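Aldose 1-epimerase (Caenorhabditis elegans, PDB 1LUR) probably catalyses the interconversion of the alpha and beta anomers of aldose sugars such as galactose. Local coordinates at residues D48-D54 and G288-Y294; K68-R72 and G106-W112; Q88-T92 and E130-P136; P204-I208 and F313-P317. All coordinates share one frame; numbering follows the deposited sequence.

Contact 1 of 4, residues D48-D54 and G288-Y294; sequences DLVLGFD and GKKGEHY
K289 crosses the loop 48-54 with an extended chain that bends only at its last torsion. Its CE packs on V50 O at 3.1 Å, and CG lies 3.6 Å from the carbonyl carbon of G52. The bend (chi4 -58°) turns NZ to the backbone oxygen of A35 on strand 33-40; a water also links NZ, weakly, to F53 O. D48 OD2 stands 3.9 Å from K289 NZ, a long salt bridge. A beta carbon at G52 would run into K289 NZ, and at these backbone angles would also jam against L51 O. D54 closes the other end: its carboxylate straddles K290 N, with OD1 accepting on the syn side at 2.9 Å and OD2 adding a weaker bond. Residues 288-294 form the turn and second strand of a small hairpin with strand 286-287, and the contact fastens it to the loop between strand 46-48 and helix 56-61. L51 CD2 sits over one face of the Y294 ring, 4.0 Å from the centroid and displaced toward the rim, in a CH-pi contact, while G52 O lies at the ring edge. The phenol OH accepts from K289 N (2.9 Å), tying the Y294 ring to the start of the turn.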
loop_
_atom_site.group_PDB
_atom_site.type_symbol
_atom_site.label_atom_id
_atom_site.label_comp_id
_atom_site.label_asym_id
_atom_site.label_seq_id
_atom_site.Cartn_x
_atom_site.Cartn_y
_atom_site.Cartn_z
ATOM N N ASP A 48 -8.091 -16.087 3.198
ATOM C CA ASP A 48 -7.367 -15.202 2.295
ATOM C C ASP A 48 -7.539 -13.846 2.965
ATOM O O ASP A 48 -8.659 -13.351 3.096
ATOM C CB ASP A 48 -8.014 -15.195 0.910
ATOM C CG ASP A 48 -7.112 -14.581 -0.150
ATOM O OD1 ASP A 48 -6.425 -13.580 0.158
ATOM O OD2 ASP A 48 -7.098 -15.096 -1.290
ATOM N N LEU A 49 -6.431 -13.253 3.393
ATOM C CA LEU A 49 -6.462 -11.964 4.063
ATOM C C LEU A 49 -6.563 -10.711 3.191
ATOM O O LEU A 49 -6.781 -9.621 3.712
ATOM C CB LEU A 49 -5.243 -11.854 4.980
ATOM C CG LEU A 49 -5.029 -13.052 5.914
ATOM C CD1 LEU A 49 -3.755 -12.848 6.717
ATOM C CD2 LEU A 49 -6.231 -13.209 6.842
ATOM N N VAL A 50 -6.413 -10.852 1.878
ATOM C CA VAL A 50 -6.502 -9.685 0.999
ATOM C C VAL A 50 -7.557 -9.842 -0.093
ATOM O O VAL A 50 -7.803 -10.946 -0.590
ATOM C CB VAL A 50 -5.145 -9.383 0.314
ATOM C CG1 VAL A 50 -4.066 -9.196 1.367
ATOM C CG2 VAL A 50 -4.773 -10.503 -0.645
ATOM N N LEU A 51 -8.184 -8.730 -0.462
ATOM C CA LEU A 51 -9.208 -8.757 -1.500
ATOM C C LEU A 51 -8.514 -9.031 -2.822
ATOM O O LEU A 51 -7.284 -9.061 -2.886
ATOM C CB LEU A 51 -9.948 -7.419 -1.557
ATOM C CG LEU A 51 -10.625 -7.009 -0.248
ATOM C CD1 LEU A 51 -11.357 -5.689 -0.434
ATOM C CD2 LEU A 51 -11.593 -8.100 0.197
ATOM N N GLY A 52 -9.297 -9.240 -3.874
ATOM C CA GLY A 52 -8.708 -9.511 -5.169
ATOM C C GLY A 52 -9.692 -10.046 -6.193
ATOM O O GLY A 52 -10.894 -9.789 -6.114
ATOM N N PHE A 53 -9.173 -10.794 -7.158
ATOM C CA PHE A 53 -9.999 -11.368 -8.209
ATOM C C PHE A 53 -9.535 -12.780 -8.516
ATOM O O PHE A 53 -8.361 -13.108 -8.347
ATOM C CB PHE A 53 -9.908 -10.497 -9.461
ATOM C CG PHE A 53 -10.273 -9.061 -9.217
ATOM C CD1 PHE A 53 -11.588 -8.703 -8.933
ATOM C CD2 PHE A 53 -9.294 -8.070 -9.228
ATOM C CE1 PHE A 53 -11.927 -7.378 -8.662
ATOM C CE2 PHE A 53 -9.620 -6.742 -8.959
ATOM C CZ PHE A 53 -10.940 -6.393 -8.674
ATOM N N ASP A 54 -10.462 -13.615 -8.971
ATOM C CA ASP A 54 -10.140 -14.997 -9.298
ATOM C C ASP A 54 -9.392 -15.140 -10.629
ATOM O O ASP A 54 -8.738 -16.153 -10.866
ATOM C CB ASP A 54 -11.426 -15.839 -9.304
ATOM C CG ASP A 54 -12.085 -15.917 -7.926
ATOM O OD1 ASP A 54 -13.248 -16.365 -7.838
ATOM O OD2 ASP A 54 -11.441 -15.541 -6.922
ATOM N N GLY A 288 -15.321 -9.343 -6.583
ATOM C CA GLY A 288 -14.053 -9.970 -6.259
ATOM C C GLY A 288 -14.033 -11.484 -6.204
ATOM O O GLY A 288 -14.829 -12.157 -6.860
ATOM N N LYS A 289 -13.103 -12.011 -5.413
ATOM C CA LYS A 289 -12.927 -13.450 -5.233
ATOM C C LYS A 289 -14.236 -14.154 -4.877
ATOM O O LYS A 289 -15.112 -13.570 -4.235
ATOM C CB LYS A 289 -11.903 -13.715 -4.124
ATOM C CG LYS A 289 -10.583 -12.974 -4.280
ATOM C CD LYS A 289 -9.671 -13.231 -3.084
ATOM C CE LYS A 289 -8.365 -12.456 -3.193
ATOM N NZ LYS A 289 -7.622 -12.801 -4.432
ATOM N N LYS A 290 -14.351 -15.414 -5.292
ATOM C CA LYS A 290 -15.544 -16.219 -5.026
ATOM C C LYS A 290 -16.776 -15.592 -5.672
ATOM O O LYS A 290 -17.904 -15.988 -5.384
ATOM C CB LYS A 290 -15.783 -16.333 -3.515
ATOM C CG LYS A 290 -14.610 -16.866 -2.694
ATOM C CD LYS A 290 -14.617 -18.387 -2.585
ATOM C CE LYS A 290 -14.311 -19.052 -3.915
ATOM N NZ LYS A 290 -12.954 -18.685 -4.410
ATOM N N GLY A 291 -16.558 -14.612 -6.545
ATOM C CA GLY A 291 -17.674 -13.957 -7.202
ATOM C C GLY A 291 -18.358 -13.025 -6.219
ATOM O O GLY A 291 -19.449 -12.513 -6.477
ATOM N N GLU A 292 -17.700 -12.810 -5.083
ATOM C CA GLU A 292 -18.211 -11.945 -4.027
ATOM C C GLU A 292 -18.341 -10.492 -4.477
ATOM O O GLU A 292 -17.584 -10.019 -5.325
ATOM C CB GLU A 292 -17.285 -12.012 -2.813
ATOM C CG GLU A 292 -17.841 -11.353 -1.561
ATOM C CD GLU A 292 -16.829 -11.308 -0.438
ATOM O OE1 GLU A 292 -15.982 -12.225 -0.365
ATOM O OE2 GLU A 292 -16.892 -10.370 0.387
ATOM N N HIS A 293 -19.304 -9.791 -3.888
ATOM C CA HIS A 293 -19.564 -8.391 -4.200
ATOM C C HIS A 293 -19.034 -7.498 -3.082
ATOM O O HIS A 293 -19.693 -7.330 -2.055
ATOM C CB HIS A 293 -21.072 -8.166 -4.356
ATOM C CG HIS A 293 -21.472 -6.722 -4.397
ATOM N ND1 HIS A 293 -22.726 -6.289 -4.024
ATOM C CD2 HIS A 293 -20.788 -5.614 -4.771
ATOM C CE1 HIS A 293 -22.798 -4.976 -4.163
ATOM N NE2 HIS A 293 -21.635 -4.542 -4.614
ATOM N N TYR A 294 -17.853 -6.920 -3.278
ATOM C CA TYR A 294 -17.276 -6.049 -2.260
ATOM C C TYR A 294 -18.089 -4.764 -2.183
ATOM O O TYR A 294 -18.461 -4.194 -3.208
ATOM C CB TYR A 294 -15.814 -5.717 -2.585
ATOM C CG TYR A 294 -14.916 -6.924 -2.748
ATOM C CD1 TYR A 294 -15.024 -8.023 -1.896
ATOM C CD2 TYR A 294 -13.941 -6.958 -3.747
ATOM C CE1 TYR A 294 -14.183 -9.129 -2.037
ATOM C CE2 TYR A 294 -13.095 -8.056 -3.893
ATOM C CZ TYR A 294 -13.223 -9.138 -3.037
ATOM O OH TYR A 294 -12.398 -10.230 -3.188
HETATM O O HOH W 1 -7.038 -14.750 -6.512
#

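Contact 2 of 4, residues K68-R72 and G106-W112; sequences KTVGR and GLGYRKW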
loop_
_atom_site.group_PDB
_atom_site.type_symbol
_atom_site.label_atom_id
_atom_site.label_comp_id
_atom_site.label_asym_id
_atom_site.label_seq_id
_atom_site.Cartn_x
_atom_site.Cartn_y
_atom_site.Cartn_z
ATOM N N LYS A 68 -1.908 -3.734 -5.658
ATOM C CA LYS A 68 -0.825 -3.282 -6.519
ATOM C C LYS A 68 0.341 -2.580 -5.832
ATOM O O LYS A 68 0.245 -2.123 -4.685
ATOM C CB LYS A 68 -1.360 -2.295 -7.564
ATOM C CG LYS A 68 -2.458 -2.787 -8.476
ATOM C CD LYS A 68 -2.901 -1.635 -9.379
ATOM C CE LYS A 68 -3.964 -2.057 -10.390
ATOM N NZ LYS A 68 -3.426 -2.951 -11.451
ATOM N N THR A 69 1.455 -2.519 -6.554
ATOM C CA THR A 69 2.652 -1.847 -6.069
ATOM C C THR A 69 2.377 -0.517 -6.780
ATOM O O THR A 69 2.313 -0.481 -8.012
ATOM C CB THR A 69 3.954 -2.401 -6.656
ATOM O OG1 THR A 69 4.315 -3.612 -5.987
ATOM C CG2 THR A 69 5.077 -1.372 -6.485
ATOM N N VAL A 70 2.201 0.557 -6.016
ATOM C CA VAL A 70 1.920 1.868 -6.586
ATOM C C VAL A 70 3.124 2.794 -6.711
ATOM O O VAL A 70 3.971 2.852 -5.822
ATOM C CB VAL A 70 0.830 2.594 -5.757
ATOM C CG1 VAL A 70 0.609 3.993 -6.300
ATOM C CG2 VAL A 70 -0.465 1.792 -5.788
ATOM N N GLY A 71 3.173 3.515 -7.830
ATOM C CA GLY A 71 4.251 4.454 -8.112
ATOM C C GLY A 71 3.964 5.150 -9.440
ATOM O O GLY A 71 2.961 4.816 -10.078
ATOM N N ARG A 72 4.831 6.061 -9.893
ATOM C CA ARG A 72 6.056 6.429 -9.188
ATOM C C ARG A 72 5.868 7.263 -7.938
ATOM O O ARG A 72 6.800 7.427 -7.154
ATOM C CB ARG A 72 7.029 7.136 -10.134
ATOM C CG ARG A 72 7.735 6.172 -11.089
ATOM C CD ARG A 72 8.931 6.811 -11.751
ATOM N NE ARG A 72 8.557 7.668 -12.871
ATOM C CZ ARG A 72 9.350 8.595 -13.390
ATOM N NH1 ARG A 72 10.563 8.797 -12.881
ATOM N NH2 ARG A 72 8.935 9.314 -14.425
ATOM N N GLY A 106 0.849 4.479 -14.482
ATOM C CA GLY A 106 1.708 4.390 -13.311
ATOM C C GLY A 106 2.197 2.953 -13.180
ATOM O O GLY A 106 1.741 2.068 -13.916
ATOM N N LEU A 107 3.114 2.712 -12.247
ATOM C CA LEU A 107 3.662 1.375 -12.039
ATOM C C LEU A 107 2.607 0.308 -11.764
ATOM O O LEU A 107 2.764 -0.840 -12.170
ATOM C CB LEU A 107 4.685 1.398 -10.891
ATOM C CG LEU A 107 5.823 2.421 -11.010
ATOM C CD1 LEU A 107 6.806 2.217 -9.862
ATOM C CD2 LEU A 107 6.544 2.269 -12.355
ATOM N N GLY A 108 1.533 0.684 -11.080
ATOM C CA GLY A 108 0.487 -0.276 -10.779
ATOM C C GLY A 108 -0.240 -0.777 -12.017
ATOM O O GLY A 108 -0.887 -1.828 -11.976
ATOM N N TYR A 109 -0.130 -0.039 -13.120
ATOM C CA TYR A 109 -0.795 -0.430 -14.365
ATOM C C TYR A 109 0.151 -0.967 -15.420
ATOM O O TYR A 109 -0.205 -1.036 -16.595
ATOM C CB TYR A 109 -1.566 0.755 -14.955
ATOM C CG TYR A 109 -2.734 1.187 -14.113
ATOM C CD1 TYR A 109 -3.821 0.341 -13.915
ATOM C CD2 TYR A 109 -2.737 2.426 -13.477
ATOM C CE1 TYR A 109 -4.882 0.716 -13.099
ATOM C CE2 TYR A 109 -3.793 2.809 -12.660
ATOM C CZ TYR A 109 -4.862 1.946 -12.473
ATOM O OH TYR A 109 -5.902 2.305 -11.646
ATOM N N ARG A 110 1.353 -1.354 -15.013
ATOM C CA ARG A 110 2.309 -1.876 -15.977
ATOM C C ARG A 110 2.754 -3.300 -15.674
ATOM O O ARG A 110 2.673 -3.760 -14.540
ATOM C CB ARG A 110 3.508 -0.938 -16.058
ATOM C CG ARG A 110 3.108 0.466 -16.502
ATOM C CD ARG A 110 4.306 1.358 -16.606
ATOM N NE ARG A 110 5.283 0.797 -17.530
ATOM C CZ ARG A 110 6.527 1.239 -17.654
ATOM N NH1 ARG A 110 6.946 2.255 -16.910
ATOM N NH2 ARG A 110 7.353 0.657 -18.514
ATOM N N LYS A 111 3.205 -3.996 -16.712
ATOM C CA LYS A 111 3.665 -5.369 -16.584
ATOM C C LYS A 111 5.134 -5.387 -16.176
ATOM O O LYS A 111 6.012 -4.997 -16.947
ATOM C CB LYS A 111 3.479 -6.103 -17.917
ATOM C CG LYS A 111 2.087 -5.937 -18.526
ATOM C CD LYS A 111 1.905 -6.799 -19.774
ATOM C CE LYS A 111 1.757 -8.266 -19.407
ATOM N NZ LYS A 111 0.558 -8.471 -18.543
ATOM N N TRP A 112 5.394 -5.835 -14.951
ATOM C CA TRP A 112 6.757 -5.905 -14.436
ATOM C C TRP A 112 7.436 -7.199 -14.877
ATOM O O TRP A 112 6.769 -8.200 -15.123
ATOM C CB TRP A 112 6.749 -5.876 -12.910
ATOM C CG TRP A 112 6.235 -4.619 -12.298
ATOM C CD1 TRP A 112 5.024 -4.026 -12.519
ATOM C CD2 TRP A 112 6.893 -3.837 -11.300
ATOM N NE1 TRP A 112 4.886 -2.916 -11.708
ATOM C CE2 TRP A 112 6.019 -2.782 -10.949
ATOM C CE3 TRP A 112 8.135 -3.927 -10.661
ATOM C CZ2 TRP A 112 6.351 -1.826 -9.986
ATOM C CZ3 TRP A 112 8.464 -2.972 -9.701
ATOM C CH2 TRP A 112 7.573 -1.939 -9.375
HETATM O O HOH W 2 0.551 2.922 -9.726
#
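The indole of W112 meets T69 through its benzo carbons: CZ2 lies 3.8 Å from the T69 methyl CG2, which approaches obliquely. At the indole edge, nearly in the ring plane, NE1 donates to L107 O (3.0 Å, 161°). The second ring, Y109, is touched obliquely by K68 CE, with the two side chains crossing at about a right angle. This is a buried junction of the mutarotase beta-sandwich, where strand 69-70, an outermost strand of the seven-stranded sheet, meets the loop leading into strand 113-118 of the nine-stranded one. V143 and Y145 of strand 138-147 also pack on T69, and V143 reaches W112. With its CG2 anti to the backbone N, T69 offers the methyl to the indole while OG1 binds A32 O. The 3-10 turn at 107-108 faces G71, whose oxygen accepts from L107 N at 3.0 Å, the donor standing well above the carbonyl plane. G71 is fully extended and followed by a cis peptide, and a beta carbon on it would collide with L107 CD1. A water bridges G71 N and G108 N, accepting from both. L107 O is gripped by two donors, W112 NE1 and R110 N, from opposite faces of its plane. K68 runs straight as far as CE and then bends (chi4 -70°), and NZ donates to G108 O at 2.8 Å from above its carbonyl plane.

Contact 3 of 4, residues Q88-T92 and E130-P136; sequences QYTMT and EQDDGLP
E130 opens the short helix and points its carboxylate at the rim of the Y89 ring, with OE2 3.5 Å from CE1. The two planes are turned 58° apart, and CG anti to the backbone N (chi1 -171°) with an extended chain beyond carries the acid across to the ring. Further along, D133 turns back on its own segment: OD1 accepts from L135 N (3.0 Å, 160°), an Asx turn, and the same oxygen forms a salt bridge with R72. D133 O approaches CG of M91, a selenomethionine, at 4.0 Å. G134 leaves the helix with positive phi, and a beta carbon on it would press tightly on M91 CG. Helix 130-133 and the residues after it join strands 121-129 and 138-147 of the nine-stranded sheet, and the contact sets this connection against the separate hairpin 81-84/87-90. The L135 side chain sets off away from the hairpin, yet its CD2 comes round to 4.2 Å from M91 SE. P136 finishes the approach by laying CB over one face of Y89, 3.7 Å from the centroid, a CH-pi contact displaced toward the ring rim. F84 of the hairpin packs on both Y89 and P136. An alanine in place of Y89 would remove the ring and is likely to open a gap beside P136 CB and leave the E130 carboxylate without the edge it rests against.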
loop_
_atom_site.group_PDB
_atom_site.type_symbol
_atom_site.label_atom_id
_atom_site.label_comp_id
_atom_site.label_asym_id
_atom_site.label_seq_id
_atom_site.Cartn_x
_atom_site.Cartn_y
_atom_site.Cartn_z
ATOM N N GLN A 88 8.788 23.271 -13.582
ATOM C CA GLN A 88 7.426 22.843 -13.317
ATOM C C GLN A 88 7.008 21.661 -14.175
ATOM O O GLN A 88 7.287 21.614 -15.372
ATOM C CB GLN A 88 6.445 24.002 -13.525
ATOM C CG GLN A 88 5.029 23.671 -13.067
ATOM C CD GLN A 88 4.133 24.892 -12.977
ATOM O OE1 GLN A 88 3.834 25.530 -13.981
ATOM N NE2 GLN A 88 3.700 25.220 -11.763
ATOM N N TYR A 89 6.348 20.695 -13.548
ATOM C CA TYR A 89 5.876 19.508 -14.248
ATOM C C TYR A 89 4.370 19.484 -14.085
ATOM O O TYR A 89 3.855 19.620 -12.973
ATOM C CB TYR A 89 6.499 18.246 -13.656
ATOM C CG TYR A 89 7.951 18.095 -14.026
ATOM C CD1 TYR A 89 8.335 17.324 -15.123
ATOM C CD2 TYR A 89 8.934 18.774 -13.320
ATOM C CE1 TYR A 89 9.669 17.241 -15.506
ATOM C CE2 TYR A 89 10.269 18.701 -13.693
ATOM C CZ TYR A 89 10.630 17.938 -14.783
ATOM O OH TYR A 89 11.944 17.891 -15.158
ATOM N N THR A 90 3.669 19.337 -15.203
ATOM C CA THR A 90 2.216 19.301 -15.200
ATOM C C THR A 90 1.744 18.054 -15.917
ATOM O O THR A 90 2.133 17.797 -17.055
ATOM C CB THR A 90 1.652 20.534 -15.902
ATOM O OG1 THR A 90 2.315 20.702 -17.162
ATOM C CG2 THR A 90 1.882 21.765 -15.050
HETATM N N MSE A 91 0.921 17.269 -15.232
HETATM C CA MSE A 91 0.396 16.040 -15.797
HETATM C C MSE A 91 -1.097 16.203 -16.102
HETATM O O MSE A 91 -1.712 17.208 -15.725
HETATM C CB MSE A 91 0.616 14.892 -14.805
HETATM C CG MSE A 91 2.083 14.456 -14.627
HETATM SE SE MSE A 91 3.271 15.725 -13.750
HETATM C CE MSE A 91 4.201 16.435 -15.299
ATOM N N THR A 92 -1.667 15.234 -16.809
ATOM C CA THR A 92 -3.088 15.280 -17.150
ATOM C C THR A 92 -3.818 14.662 -15.956
ATOM O O THR A 92 -3.524 13.530 -15.568
ATOM C CB THR A 92 -3.400 14.447 -18.421
ATOM O OG1 THR A 92 -2.770 15.047 -19.564
ATOM C CG2 THR A 92 -4.914 14.366 -18.653
ATOM N N GLU A 130 9.899 9.982 -17.726
ATOM C CA GLU A 130 8.895 11.003 -17.996
ATOM C C GLU A 130 7.953 10.650 -19.156
ATOM O O GLU A 130 6.760 10.939 -19.083
ATOM C CB GLU A 130 9.572 12.361 -18.245
ATOM C CG GLU A 130 8.598 13.546 -18.317
ATOM C CD GLU A 130 9.300 14.885 -18.526
ATOM O OE1 GLU A 130 10.540 14.881 -18.662
ATOM O OE2 GLU A 130 8.612 15.939 -18.554
ATOM N N GLN A 131 8.465 10.020 -20.216
ATOM C CA GLN A 131 7.595 9.670 -21.343
ATOM C C GLN A 131 6.518 8.669 -20.963
ATOM O O GLN A 131 5.436 8.670 -21.546
ATOM C CB GLN A 131 8.385 9.094 -22.524
ATOM C CG GLN A 131 9.044 10.123 -23.416
ATOM C CD GLN A 131 10.498 10.334 -23.068
ATOM O OE1 GLN A 131 11.282 9.378 -23.019
ATOM N NE2 GLN A 131 10.878 11.587 -22.832
ATOM N N ASP A 132 6.817 7.808 -19.996
ATOM C CA ASP A 132 5.856 6.806 -19.556
ATOM C C ASP A 132 4.737 7.362 -18.689
ATOM O O ASP A 132 3.574 6.988 -18.859
ATOM C CB ASP A 132 6.535 5.699 -18.737
ATOM C CG ASP A 132 7.536 4.905 -19.532
ATOM O OD1 ASP A 132 7.162 4.370 -20.596
ATOM O OD2 ASP A 132 8.694 4.804 -19.080
ATOM N N ASP A 133 5.080 8.262 -17.770
ATOM C CA ASP A 133 4.074 8.828 -16.877
ATOM C C ASP A 133 4.059 10.333 -16.638
ATOM O O ASP A 133 3.309 10.808 -15.786
ATOM C CB ASP A 133 4.205 8.135 -15.531
ATOM C CG ASP A 133 5.632 8.185 -14.999
ATOM O OD1 ASP A 133 6.331 9.184 -15.283
ATOM O OD2 ASP A 133 6.054 7.244 -14.297
ATOM N N GLY A 134 4.897 11.078 -17.349
ATOM C CA GLY A 134 4.918 12.517 -17.160
ATOM C C GLY A 134 5.630 13.026 -15.917
ATOM O O GLY A 134 5.745 14.239 -15.728
ATOM N N LEU A 135 6.092 12.128 -15.051
ATOM C CA LEU A 135 6.789 12.566 -13.845
ATOM C C LEU A 135 8.267 12.790 -14.213
ATOM O O LEU A 135 8.773 12.207 -15.174
ATOM C CB LEU A 135 6.609 11.533 -12.720
ATOM C CG LEU A 135 5.199 11.526 -12.086
ATOM C CD1 LEU A 135 4.997 10.275 -11.236
ATOM C CD2 LEU A 135 5.003 12.787 -11.227
ATOM N N PRO A 136 8.976 13.642 -13.460
ATOM C CA PRO A 136 10.386 13.902 -13.782
ATOM C C PRO A 136 11.337 12.717 -13.747
ATOM O O PRO A 136 11.121 11.754 -13.014
ATOM C CB PRO A 136 10.778 14.983 -12.777
ATOM C CG PRO A 136 9.916 14.658 -11.583
ATOM C CD PRO A 136 8.576 14.338 -12.223
#

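Contact 4 of 4, residues P204-I208 and F313-P317; sequences PTGAI and FDHFP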
loop_
_atom_site.group_PDB
_atom_site.type_symbol
_atom_site.label_atom_id
_atom_site.label_comp_id
_atom_site.label_asym_id
_atom_site.label_seq_id
_atom_site.Cartn_x
_atom_site.Cartn_y
_atom_site.Cartn_z
ATOM N N PRO A 204 -4.011 16.229 0.503
ATOM C CA PRO A 204 -3.365 16.907 1.628
ATOM C C PRO A 204 -3.382 18.424 1.499
ATOM O O PRO A 204 -3.265 18.968 0.403
ATOM C CB PRO A 204 -1.949 16.345 1.601
ATOM C CG PRO A 204 -2.166 14.941 1.100
ATOM C CD PRO A 204 -3.153 15.153 -0.026
ATOM N N THR A 205 -3.521 19.103 2.630
ATOM C CA THR A 205 -3.547 20.558 2.644
ATOM C C THR A 205 -2.173 21.083 3.051
ATOM O O THR A 205 -1.880 22.268 2.900
ATOM C CB THR A 205 -4.577 21.075 3.656
ATOM O OG1 THR A 205 -4.250 20.571 4.957
ATOM C CG2 THR A 205 -5.967 20.612 3.276
ATOM N N GLY A 206 -1.336 20.188 3.569
ATOM C CA GLY A 206 -0.002 20.574 3.998
ATOM C C GLY A 206 0.064 20.710 5.509
ATOM O O GLY A 206 1.133 20.934 6.084
ATOM N N ALA A 207 -1.087 20.566 6.157
ATOM C CA ALA A 207 -1.176 20.670 7.607
ATOM C C ALA A 207 -1.088 19.300 8.274
ATOM O O ALA A 207 -1.500 18.290 7.702
ATOM C CB ALA A 207 -2.490 21.345 7.998
ATOM N N ILE A 208 -0.530 19.276 9.481
ATOM C CA ILE A 208 -0.389 18.045 10.247
ATOM C C ILE A 208 -1.219 18.279 11.498
ATOM O O ILE A 208 -1.092 19.322 12.146
ATOM C CB ILE A 208 1.071 17.775 10.671
ATOM C CG1 ILE A 208 1.963 17.613 9.437
ATOM C CG2 ILE A 208 1.132 16.517 11.538
ATOM C CD1 ILE A 208 1.591 16.444 8.553
ATOM N N PHE A 313 4.710 19.784 -0.987
ATOM C CA PHE A 313 5.019 20.510 0.239
ATOM C C PHE A 313 6.460 20.243 0.642
ATOM O O PHE A 313 6.821 19.109 0.963
ATOM C CB PHE A 313 4.045 20.082 1.340
ATOM C CG PHE A 313 2.597 20.294 0.979
ATOM C CD1 PHE A 313 1.823 19.246 0.485
ATOM C CD2 PHE A 313 2.016 21.556 1.093
ATOM C CE1 PHE A 313 0.497 19.453 0.109
ATOM C CE2 PHE A 313 0.690 21.770 0.716
ATOM C CZ PHE A 313 -0.069 20.717 0.225
ATOM N N ASP A 314 7.285 21.287 0.623
ATOM C CA ASP A 314 8.687 21.123 0.981
ATOM C C ASP A 314 8.975 20.801 2.438
ATOM O O ASP A 314 10.117 20.479 2.774
ATOM C CB ASP A 314 9.509 22.339 0.542
ATOM C CG ASP A 314 9.053 23.613 1.191
ATOM O OD1 ASP A 314 8.882 23.624 2.428
ATOM O OD2 ASP A 314 8.876 24.611 0.459
ATOM N N HIS A 315 7.967 20.885 3.307
ATOM C CA HIS A 315 8.202 20.573 4.715
ATOM C C HIS A 315 7.920 19.093 4.956
ATOM O O HIS A 315 8.142 18.579 6.049
ATOM C CB HIS A 315 7.352 21.441 5.653
ATOM C CG HIS A 315 5.879 21.362 5.405
ATOM N ND1 HIS A 315 5.288 21.849 4.258
ATOM C CD2 HIS A 315 4.871 20.896 6.180
ATOM C CE1 HIS A 315 3.980 21.687 4.339
ATOM N NE2 HIS A 315 3.700 21.111 5.496
ATOM N N PHE A 316 7.404 18.419 3.931
ATOM C CA PHE A 316 7.109 16.990 4.031
ATOM C C PHE A 316 8.413 16.360 3.563
ATOM O O PHE A 316 9.284 17.059 3.043
ATOM C CB PHE A 316 5.978 16.583 3.080
ATOM C CG PHE A 316 4.594 16.827 3.625
ATOM C CD1 PHE A 316 4.401 17.524 4.814
ATOM C CD2 PHE A 316 3.479 16.371 2.928
ATOM C CE1 PHE A 316 3.114 17.762 5.299
ATOM C CE2 PHE A 316 2.192 16.603 3.403
ATOM C CZ PHE A 316 2.008 17.303 4.593
ATOM N N PRO A 317 8.570 15.036 3.731
ATOM C CA PRO A 317 9.806 14.375 3.303
ATOM C C PRO A 317 10.190 14.578 1.839
ATOM O O PRO A 317 9.334 14.604 0.950
ATOM C CB PRO A 317 9.537 12.901 3.615
ATOM C CG PRO A 317 8.637 12.966 4.788
ATOM C CD PRO A 317 7.676 14.082 4.408
#
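G206 CA sits squarely over the F313 ring, 3.6 Å from its centroid, and this CH-pi contact is the tight heart of the interface. P204 O and T205 O approach the same ring obliquely, T205 O at 3.4 Å from F313 CE2. No side chain could be accommodated at 206: a beta carbon would clash with F313 CE2. The other tight element is the hydrogen bond from H315 NE2 to G206 O, 2.6 Å long and 161° at the hydrogen; it lies on a lone pair in the carbonyl plane and also in the plane of the imidazole. H315 reaches it with CG in the crowded position between backbone N and carbonyl carbon (chi1 57°), and F316 CD1 covers one imidazole face. Substituting alanine for F313 would probably open a gap over G206 CA and beside the T205 carbonyl. The other side is looser. I208 meets F316 by CD1 alone, 3.8 Å from CE1, and H315 is largely exposed to solvent. The type I turn F313 to F316, closed by F316 N on F313 O, presents the three rings together. It belongs to the loop between strands 300-305 and 320-321. Facing it, the chain turns a corner at G206 between strands 204-205 and 207-210, where T205 and A207 both make backbone hydrogen bonds with E197 of strand 194-198.

Overall arrangement
All four contacts lie within the aldose 1-epimerase family region of the chain. Contacts 2 and 3, with centres 15 Å apart, touch directly: R72, from 68-72 of contact 2, forms a salt bridge to D133 of contact 3 (R72 NH2 to D133 OD1, 2.7 Å), so the sandwich junction and the 130-136 connection share one arginine. Contact 1 stands apart, about 20 Å from contact 2 between centres, and the centre of contact 4 lies 35 Å from that of contact 1, on the opposite side of the chain's centre. The centres of contacts 2 and 4 are 24 Å apart. These two reach opposite outermost strands of the seven-stranded sheet, 69-70 and 207-210. Along the chain, contacts 2 and 3 are nested inside the loop closed by contact 1.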